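Local coordinates for cellulose-binding protein (PDB 2YHG) that may hydrolyse glycosidic bonds in carbohydrate metabolism, this chain being the nucleoside hydrolase-like and C-terminal part of a longer polysaccharide-binding protein, at residues G27-A39 with E56-K70. Numbering follows the deposited sequence. Where two conformers were deposited one is given.
Sequences GRYRVIHTTDMGA and EYDLEGIITTTGCWK. With CA (calcium ion), chain B.
R30–T35 and D58–T64 pair as neighbouring parallel strands, the two ends of a right-handed beta-alpha-beta crossover through helix 42-52, inside the six-stranded parallel sheet of the nucleoside hydrolase-like domain. The backbone bonds alternate from D58 N to Y29 O through to T65 N to T35 O, with one interruption. V31 O accepts E60 N (2.8 Å), but H33 N reaches G61 O (3.0 Å), so E60 and G61 together face I32 in a beta bulge. G61 N is buried there without a partner.

At the bulge E60 starts off to the side, and its extended chain (chi2 -177°) brings the carboxylate back to R30, which bends at chi3 (63°) to present its guanidinium side-on. R30 NE meets E60 OE2 at 2.8 Å and R30 NH2 meets E60 OE1 at 2.9 Å, a bidentate salt bridge whose two bonds limit rotation of both groups although their planes are turned 36° apart. Along the same face, I32 CG2 packs on I63 CD1 (3.6 Å), with helix 129-139 covering I32. On the opposite face, H33 NE2 bonds Q50 of the connecting helix.

Beyond the C-terminal strand ends, where nucleoside hydrolases characteristically hold calcium, D36 OD1 binds the ion at 2.6 Å; the carboxylates of D43 and D244 and the backbone O of W151 also coordinate it. The other D36 oxygen, OD2, lies close to a calcium-bound water and accepts from a second water at 2.8 Å, which in turn accepts the N-H of W69, 3.0 Å from W69 N.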
ATOM      1  N   GLY A  27      13.970   0.968   3.912  0.70 25.63           N
ATOM      2  CA  GLY A  27      13.260  -0.256   3.426  1.00 22.79           C
ATOM      3  C   GLY A  27      11.804  -0.308   3.865  1.00 19.81           C
ATOM      4  O   GLY A  27      11.182  -1.365   3.795  0.70 16.95           O
ATOM      5  N   ARG A  28      11.275   0.821   4.350  1.00 15.80           N
ATOM      6  CA  ARG A  28       9.878   0.887   4.753  1.00 12.40           C
ATOM      7  C   ARG A  28       9.303   2.218   4.338  1.00 11.42           C
ATOM      8  O   ARG A  28       9.979   3.246   4.409  1.00 13.34           O
ATOM      9  CB  ARG A  28       9.739   0.725   6.274  1.00 13.14           C
ATOM     10  CG  ARG A  28      10.185  -0.617   6.847  1.00 14.10           C
ATOM     11  CD  ARG A  28      10.065  -0.612   8.370  1.00 15.62           C
ATOM     12  NE  ARG A  28      10.205  -1.963   8.922  1.00 16.49           N
ATOM     13  CZ  ARG A  28      11.277  -2.452   9.500  1.00 19.50           C
ATOM     14  NH1 ARG A  28      12.399  -1.755   9.533  1.00 25.45           N
ATOM     15  NH2 ARG A  28      11.219  -3.661  10.035  1.00 20.20           N
ATOM     16  N   TYR A  29       8.018   2.202   4.039  1.00  9.97           N
ATOM     17  CA  TYR A  29       7.269   3.412   3.781  1.00  9.48           C
ATOM     18  C   TYR A  29       6.443   3.803   5.008  1.00  9.07           C
ATOM     19  O   TYR A  29       6.031   2.972   5.809  1.00 10.62           O
ATOM     20  CB  TYR A  29       6.367   3.206   2.533  1.00  9.68           C
ATOM     21  CG  TYR A  29       7.172   2.917   1.265  1.00  9.97           C
ATOM     22  CD1 TYR A  29       8.147   3.776   0.789  1.00 13.90           C
ATOM     23  CD2 TYR A  29       6.981   1.746   0.574  1.00 10.71           C
ATOM     24  CE1 TYR A  29       8.889   3.452  -0.368  1.00 14.92           C
ATOM     25  CE2 TYR A  29       7.665   1.440  -0.560  1.00 12.23           C
ATOM     26  CZ  TYR A  29       8.609   2.297  -1.047  1.00 14.38           C
ATOM     27  OH  TYR A  29       9.296   1.960  -2.218  1.00 17.70           O
ATOM     28  N   ARG A  30       6.160   5.102   5.085  1.00  8.87           N
ATOM     29  CA  ARG A  30       5.389   5.692   6.173  1.00  8.99           C
ATOM     30  C   ARG A  30       3.938   5.776   5.746  1.00  8.79           C
ATOM     31  O   ARG A  30       3.635   6.382   4.714  1.00  9.02           O
ATOM     32  CB  ARG A  30       5.910   7.091   6.463  1.00  8.60           C
ATOM     33  CG  ARG A  30       7.398   7.158   6.858  1.00  9.53           C
ATOM     34  CD  ARG A  30       7.874   8.582   6.999  1.00  9.91           C
ATOM     35  NE  ARG A  30       7.170   9.264   8.078  1.00 10.23           N
ATOM     36  CZ  ARG A  30       7.134  10.581   8.225  1.00 10.87           C
ATOM     37  NH1 ARG A  30       7.698  11.379   7.305  1.00 13.24           N
ATOM     38  NH2 ARG A  30       6.523  11.104   9.259  1.00 12.81           N
ATOM     39  N   VAL A  31       3.046   5.281   6.586  1.00  8.10           N
ATOM     40  CA  VAL A  31       1.631   5.229   6.221  0.50  7.78           C
ATOM     41  C   VAL A  31       0.759   5.547   7.426  1.00  8.10           C
ATOM     42  O   VAL A  31       1.002   5.067   8.544  1.00  8.70           O
ATOM     43  CB  VAL A  31       1.246   3.851   5.643  0.50  9.02           C
ATOM     44  CG1 VAL A  31      -0.208   3.881   5.121  0.50 10.05           C
ATOM     45  CG2 VAL A  31       2.164   3.425   4.529  0.50  9.66           C
ATOM     46  N   ILE A  32      -0.296   6.338   7.183  1.00  7.05           N
ATOM     47  CA  ILE A  32      -1.328   6.640   8.129  1.00  7.33           C
ATOM     48  C   ILE A  32      -2.642   6.228   7.453  1.00  6.79           C
ATOM     49  O   ILE A  32      -2.919   6.669   6.339  1.00  7.72           O
ATOM     50  CB  ILE A  32      -1.350   8.150   8.418  1.00  7.33           C
ATOM     51  CG1 ILE A  32      -0.076   8.563   9.158  1.00  8.88           C
ATOM     52  CG2 ILE A  32      -2.619   8.552   9.159  1.00  8.39           C
ATOM     53  CD1 ILE A  32       0.142  10.064   9.196  1.00 10.21           C
ATOM     54  N   HIS A  33      -3.478   5.472   8.161  1.00  6.11           N
ATOM     55  CA  HIS A  33      -4.782   5.078   7.647  1.00  6.36           C
ATOM     56  C   HIS A  33      -5.872   5.833   8.349  1.00  6.31           C
ATOM     57  O   HIS A  33      -5.878   5.969   9.571  1.00  7.31           O
ATOM     58  CB  HIS A  33      -5.014   3.597   7.813  1.00  6.66           C
ATOM     59  CG  HIS A  33      -4.038   2.781   7.072  1.00  6.51           C
ATOM     60  ND1 HIS A  33      -3.858   2.934   5.715  1.00  7.87           N
ATOM     61  CD2 HIS A  33      -3.211   1.786   7.480  1.00  7.19           C
ATOM     62  CE1 HIS A  33      -2.958   2.043   5.333  1.00  7.94           C
ATOM     63  NE2 HIS A  33      -2.533   1.347   6.379  1.00  8.29           N
ATOM     64  N   THR A  34      -6.850   6.286   7.564  1.00  5.98           N
ATOM     65  CA  THR A  34      -8.113   6.773   8.104  1.00  5.80           C
ATOM     66  C   THR A  34      -9.212   5.840   7.634  1.00  5.99           C
ATOM     67  O   THR A  34      -9.192   5.388   6.483  1.00  6.71           O
ATOM     68  CB  THR A  34      -8.392   8.253   7.735  1.00  5.87           C
ATOM     69  OG1 THR A  34      -8.931   8.403   6.395  1.00  6.54           O
ATOM     70  CG2 THR A  34      -7.152   9.130   7.871  1.00  7.53           C
ATOM     71  N   THR A  35     -10.118   5.465   8.532  1.00  6.92           N
ATOM     72  CA  THR A  35     -11.047   4.368   8.255  1.00  7.64           C
ATOM     73  C   THR A  35     -12.405   4.643   8.888  1.00  8.20           C
ATOM     74  O   THR A  35     -12.492   5.021  10.086  1.00  8.31           O
ATOM     75  CB  THR A  35     -10.488   3.000   8.745  1.00  7.71           C
ATOM     76  OG1 THR A  35     -11.550   2.039   8.772  1.00  9.18           O
ATOM     77  CG2 THR A  35      -9.893   3.064  10.162  1.00  9.50           C
ATOM     78  N   ASP A  36     -13.455   4.391   8.133  1.00  6.82           N
ATOM     79  CA  ASP A  36     -14.828   4.533   8.598  1.00  6.49           C
ATOM     80  C   ASP A  36     -15.354   3.255   9.211  1.00  6.61           C
ATOM     81  O   ASP A  36     -16.369   2.703   8.789  1.00  7.67           O
ATOM     82  CB  ASP A  36     -15.748   4.993   7.465  1.00  8.26           C
ATOM     83  CG  ASP A  36     -15.771   3.995   6.283  1.00  7.81           C
ATOM     84  OD1 ASP A  36     -14.845   3.242   6.069  1.00 10.42           O
ATOM     85  OD2 ASP A  36     -16.816   4.005   5.551  1.00 10.79           O
ATOM     86  N   MET A  37     -14.689   2.784  10.264  1.00  7.01           N
ATOM     87  CA  MET A  37     -15.099   1.575  10.977  1.00  8.66           C
ATOM     88  C   MET A  37     -16.573   1.616  11.301  1.00  8.53           C
ATOM     89  O   MET A  37     -17.106   2.625  11.756  1.00  9.05           O
ATOM     90  CB  MET A  37     -14.303   1.443  12.268  1.00  8.71           C
ATOM     91  CG  MET A  37     -12.840   1.107  12.054  1.00  9.49           C
ATOM     92  SD  MET A  37     -12.637  -0.653  11.630  0.80  8.17           S
ATOM     93  CE  MET A  37     -10.863  -0.636  11.199  1.00  9.86           C
ATOM     94  N   GLY A  38     -17.212   0.476  11.112  1.00  9.24           N
ATOM     95  CA  GLY A  38     -18.649   0.308  11.331  1.00 10.37           C
ATOM     96  C   GLY A  38     -19.472   0.351  10.064  1.00  9.54           C
ATOM     97  O   GLY A  38     -20.597  -0.135  10.073  1.00 11.74           O
ATOM     98  N   ALA A  39     -18.979   0.958   8.996  1.00  8.68           N
ATOM     99  CA  ALA A  39     -19.724   0.986   7.748  1.00  8.91           C
ATOM    100  C   ALA A  39     -19.878  -0.400   7.165  1.00  8.04           C
ATOM    101  O   ALA A  39     -20.917  -0.725   6.554  1.00  9.85           O
ATOM    102  CB  ALA A  39     -19.017   1.875   6.741  1.00  9.49           C
ATOM    103  N   GLU A  56       6.552  -4.581   7.861  1.00  9.87           N
ATOM    104  CA  GLU A  56       7.025  -4.111   6.565  1.00  9.93           C
ATOM    105  C   GLU A  56       6.842  -2.615   6.366  1.00  9.78           C
ATOM    106  O   GLU A  56       7.270  -2.114   5.318  1.00 10.39           O
ATOM    107  CB  GLU A  56       6.264  -4.826   5.415  1.00 10.75           C
ATOM    108  CG  GLU A  56       6.301  -6.336   5.480  1.00 11.66           C
ATOM    109  CD  GLU A  56       7.677  -6.965   5.337  1.00 12.47           C
ATOM    110  OE1 GLU A  56       8.635  -6.303   4.835  1.00 15.69           O
ATOM    111  OE2 GLU A  56       7.765  -8.197   5.595  1.00 13.96           O
ATOM    112  N   TYR A  57       6.246  -1.929   7.334  1.00  9.16           N
ATOM    113  CA  TYR A  57       5.840  -0.531   7.217  1.00  9.23           C
ATOM    114  C   TYR A  57       6.353   0.247   8.414  1.00  9.48           C
ATOM    115  O   TYR A  57       6.637  -0.349   9.463  1.00 11.27           O
ATOM    116  CB  TYR A  57       4.297  -0.407   7.256  1.00 10.09           C
ATOM    117  CG  TYR A  57       3.587  -1.099   6.120  1.00  8.55           C
ATOM    118  CD1 TYR A  57       3.430  -2.461   6.090  1.00  8.69           C
ATOM    119  CD2 TYR A  57       3.077  -0.369   5.061  1.00  9.29           C
ATOM    120  CE1 TYR A  57       2.743  -3.085   5.084  1.00  8.07           C
ATOM    121  CE2 TYR A  57       2.361  -0.983   4.045  1.00  8.66           C
ATOM    122  CZ  TYR A  57       2.181  -2.338   4.057  1.00  7.49           C
ATOM    123  OH  TYR A  57       1.463  -3.005   3.100  1.00  8.07           O
ATOM    124  N   ASP A  58       6.281   1.567   8.315  1.00  9.84           N
ATOM    125  CA  ASP A  58       6.231   2.438   9.465  1.00  9.64           C
ATOM    126  C   ASP A  58       4.829   3.013   9.562  1.00  9.01           C
ATOM    127  O   ASP A  58       4.516   4.070   8.984  1.00 10.09           O
ATOM    128  CB  ASP A  58       7.291   3.523   9.390  1.00 11.32           C
ATOM    129  CG  ASP A  58       8.658   2.992   9.823  1.00 13.24           C
ATOM    130  OD1 ASP A  58       8.748   2.326  10.878  1.00 14.86           O
ATOM    131  OD2 ASP A  58       9.650   3.220   9.101  1.00 15.53           O
ATOM    132  N   LEU A  59       3.969   2.275  10.247  1.00  9.07           N
ATOM    133  CA  LEU A  59       2.596   2.727  10.454  0.50  9.27           C
ATOM    134  C   LEU A  59       2.633   3.852  11.494  1.00  9.98           C
ATOM    135  O   LEU A  59       3.145   3.658  12.585  1.00 12.77           O
ATOM    136  CB  LEU A  59       1.728   1.529  10.870  0.50 10.14           C
ATOM    137  CG  LEU A  59       0.233   1.679  11.170  0.50  8.30           C
ATOM    138  CD1 LEU A  59      -0.528   2.207  10.006  0.50  9.17           C
ATOM    139  CD2 LEU A  59      -0.344   0.363  11.645  0.50 10.78           C
ATOM    140  N   GLU A  60       2.001   4.969  11.173  1.00  9.06           N
ATOM    141  CA  GLU A  60       2.062   6.157  12.016  1.00  9.33           C
ATOM    142  C   GLU A  60       0.695   6.670  12.462  1.00  8.47           C
ATOM    143  O   GLU A  60       0.603   7.580  13.257  1.00  9.88           O
ATOM    144  CB  GLU A  60       2.863   7.275  11.334  1.00  9.64           C
ATOM    145  CG  GLU A  60       4.301   6.891  11.180  1.00 11.41           C
ATOM    146  CD  GLU A  60       5.203   7.960  10.589  1.00 12.60           C
ATOM    147  OE1 GLU A  60       4.857   9.143  10.646  1.00 16.93           O
ATOM    148  OE2 GLU A  60       6.361   7.620  10.174  1.00 15.11           O
ATOM    149  N   GLY A  61      -0.391   6.047  12.015  1.00  8.12           N
ATOM    150  CA  GLY A  61      -1.709   6.405  12.513  1.00  7.74           C
ATOM    151  C   GLY A  61      -2.759   5.400  12.116  1.00  7.17           C
ATOM    152  O   GLY A  61      -2.721   4.887  11.011  1.00  7.31           O
ATOM    153  N   ILE A  62      -3.686   5.159  13.023  1.00  7.17           N
ATOM    154  CA  ILE A  62      -4.892   4.394  12.766  1.00  7.33           C
ATOM    155  C   ILE A  62      -6.043   5.258  13.235  1.00  7.07           C
ATOM    156  O   ILE A  62      -6.280   5.377  14.436  1.00  7.54           O
ATOM    157  CB  ILE A  62      -4.902   3.017  13.471  1.00  8.07           C
ATOM    158  CG1 ILE A  62      -3.647   2.201  13.177  1.00  9.20           C
ATOM    159  CG2 ILE A  62      -6.197   2.272  13.106  1.00  8.98           C
ATOM    160  CD1 ILE A  62      -3.458   1.033  14.112  1.00 11.23           C
ATOM    161  N   ILE A  63      -6.711   5.923  12.293  1.00  6.22           N
ATOM    162  CA  ILE A  63      -7.615   7.003  12.618  1.00  6.57           C
ATOM    163  C   ILE A  63      -9.047   6.616  12.282  1.00  6.45           C
ATOM    164  O   ILE A  63      -9.345   6.327  11.139  1.00  7.16           O
ATOM    165  CB  ILE A  63      -7.215   8.279  11.817  1.00  6.22           C
ATOM    166  CG1 ILE A  63      -5.840   8.780  12.273  1.00  7.59           C
ATOM    167  CG2 ILE A  63      -8.280   9.366  11.977  1.00  8.45           C
ATOM    168  CD1 ILE A  63      -5.219   9.820  11.371  1.00  7.89           C
ATOM    169  N   THR A  64      -9.919   6.608  13.286  1.00  6.32           N
ATOM    170  CA  THR A  64     -11.316   6.278  13.089  1.00  6.45           C
ATOM    171  C   THR A  64     -12.091   7.538  12.698  1.00  5.98           C
ATOM    172  O   THR A  64     -12.036   8.558  13.382  1.00  6.65           O
ATOM    173  CB  THR A  64     -11.894   5.692  14.400  1.00  7.12           C
ATOM    174  OG1 THR A  64     -11.313   4.409  14.643  1.00  7.29           O
ATOM    175  CG2 THR A  64     -13.414   5.525  14.312  1.00  8.15           C
ATOM    176  N   THR A  65     -12.838   7.452  11.597  1.00  6.12           N
ATOM    177  CA  THR A  65     -13.503   8.614  11.015  1.00  6.26           C
ATOM    178  C   THR A  65     -14.731   8.157  10.217  1.00  6.00           C
ATOM    179  O   THR A  65     -15.326   7.107  10.498  1.00  6.58           O
ATOM    180  CB  THR A  65     -12.487   9.451  10.209  1.00  6.28           C
ATOM    181  OG1 THR A  65     -13.037  10.700   9.792  1.00  6.54           O
ATOM    182  CG2 THR A  65     -11.918   8.725   9.051  1.00  6.95           C
ATOM    183  N   THR A  66     -15.157   8.993   9.278  1.00  5.95           N
ATOM    184  CA  THR A  66     -16.426   8.882   8.586  1.00  6.05           C
ATOM    185  C   THR A  66     -16.211   8.674   7.095  1.00  5.45           C
ATOM    186  O   THR A  66     -15.113   8.728   6.552  1.00  6.35           O
ATOM    187  CB  THR A  66     -17.215  10.181   8.810  1.00  6.64           C
ATOM    188  OG1 THR A  66     -16.409  11.225   8.274  1.00  6.55           O
ATOM    189  CG2 THR A  66     -17.555  10.406  10.294  1.00  7.09           C
ATOM    190  N   GLY A  67     -17.338   8.470   6.423  1.00  5.73           N
ATOM    191  CA  GLY A  67     -17.435   8.561   4.967  1.00  6.12           C
ATOM    192  C   GLY A  67     -18.905   8.516   4.596  1.00  5.95           C
ATOM    193  O   GLY A  67     -19.761   8.531   5.479  1.00  6.34           O
ATOM    194  N   CYS A  68     -19.228   8.520   3.311  1.00  5.97           N
ATOM    195  CA  CYS A  68     -20.616   8.606   2.937  1.00  7.10           C
ATOM    196  C   CYS A  68     -21.445   7.381   3.278  1.00  7.46           C
ATOM    197  O   CYS A  68     -22.670   7.476   3.283  1.00  8.61           O
ATOM    198  CB  CYS A  68     -20.831   9.115   1.526  1.00  8.64           C
ATOM    199  SG  CYS A  68     -20.221   8.337   0.123  0.70  8.11           S
ATOM    200  N   TRP A  69     -20.800   6.268   3.635  1.00  6.73           N
ATOM    201  CA  TRP A  69     -21.489   5.089   4.134  1.00  7.84           C
ATOM    202  C   TRP A  69     -21.577   5.041   5.659  1.00  7.75           C
ATOM    203  O   TRP A  69     -22.231   4.144   6.194  1.00 10.20           O
ATOM    204  CB  TRP A  69     -20.816   3.821   3.629  1.00  7.37           C
ATOM    205  CG  TRP A  69     -20.804   3.707   2.133  1.00  7.06           C
ATOM    206  CD1 TRP A  69     -19.708   3.709   1.348  1.00  7.55           C
ATOM    207  CD2 TRP A  69     -21.934   3.575   1.261  1.00  8.43           C
ATOM    208  NE1 TRP A  69     -20.075   3.601   0.032  1.00  8.16           N
ATOM    209  CE2 TRP A  69     -21.440   3.521  -0.045  1.00  8.18           C
ATOM    210  CE3 TRP A  69     -23.320   3.520   1.456  1.00  9.07           C
ATOM    211  CZ2 TRP A  69     -22.276   3.421  -1.174  1.00 10.29           C
ATOM    212  CZ3 TRP A  69     -24.157   3.439   0.326  1.00 10.80           C
ATOM    213  CH2 TRP A  69     -23.622   3.366  -0.947  1.00 11.48           C
ATOM    214  N   LYS A  70     -20.983   6.006   6.351  1.00  7.31           N
ATOM    215  CA  LYS A  70     -20.977   6.063   7.812  0.50  7.17           C
ATOM    216  C   LYS A  70     -20.672   7.501   8.194  1.00  6.99           C
ATOM    217  O   LYS A  70     -19.505   7.856   8.420  1.00  7.36           O
ATOM    218  CB  LYS A  70     -19.929   5.094   8.373  0.50  8.62           C
ATOM    219  CG  LYS A  70     -19.715   5.190   9.908  0.50  9.11           C
ATOM    220  CD  LYS A  70     -19.856   3.849  10.604  0.50 13.79           C
ATOM    221  CE  LYS A  70     -20.227   4.032  12.081  0.50 10.86           C
ATOM    222  NZ  LYS A  70     -19.274   4.915  12.793  0.50 12.40           N
TER
HETATM  223 CA    CA B1934     -14.104   1.452   4.341  0.50  7.64          CA
HETATM  224  O   HOH W   1       9.129  -3.487   3.642  1.00 18.84           O
HETATM  225  O   HOH W   2       6.610  -0.192   3.510  1.00 12.28           O
HETATM  226  O   HOH W   3     -17.897   5.639   3.618  1.00  7.42           O
HETATM  227  O   HOH W   4     -16.285   2.401   3.617  1.00 13.30           O
HETATM  228  O   HOH W   5     -16.083   5.139  12.324  1.00  9.16           O
HETATM  229  O   HOH W   6     -17.672   3.141  14.451  1.00 11.85           O
HETATM  230  O   HOH W   7     -22.896   1.367   5.587  1.00 25.12           O
HETATM  231  O   HOH W   8     -15.610  -0.250   3.130  1.00 85.44           O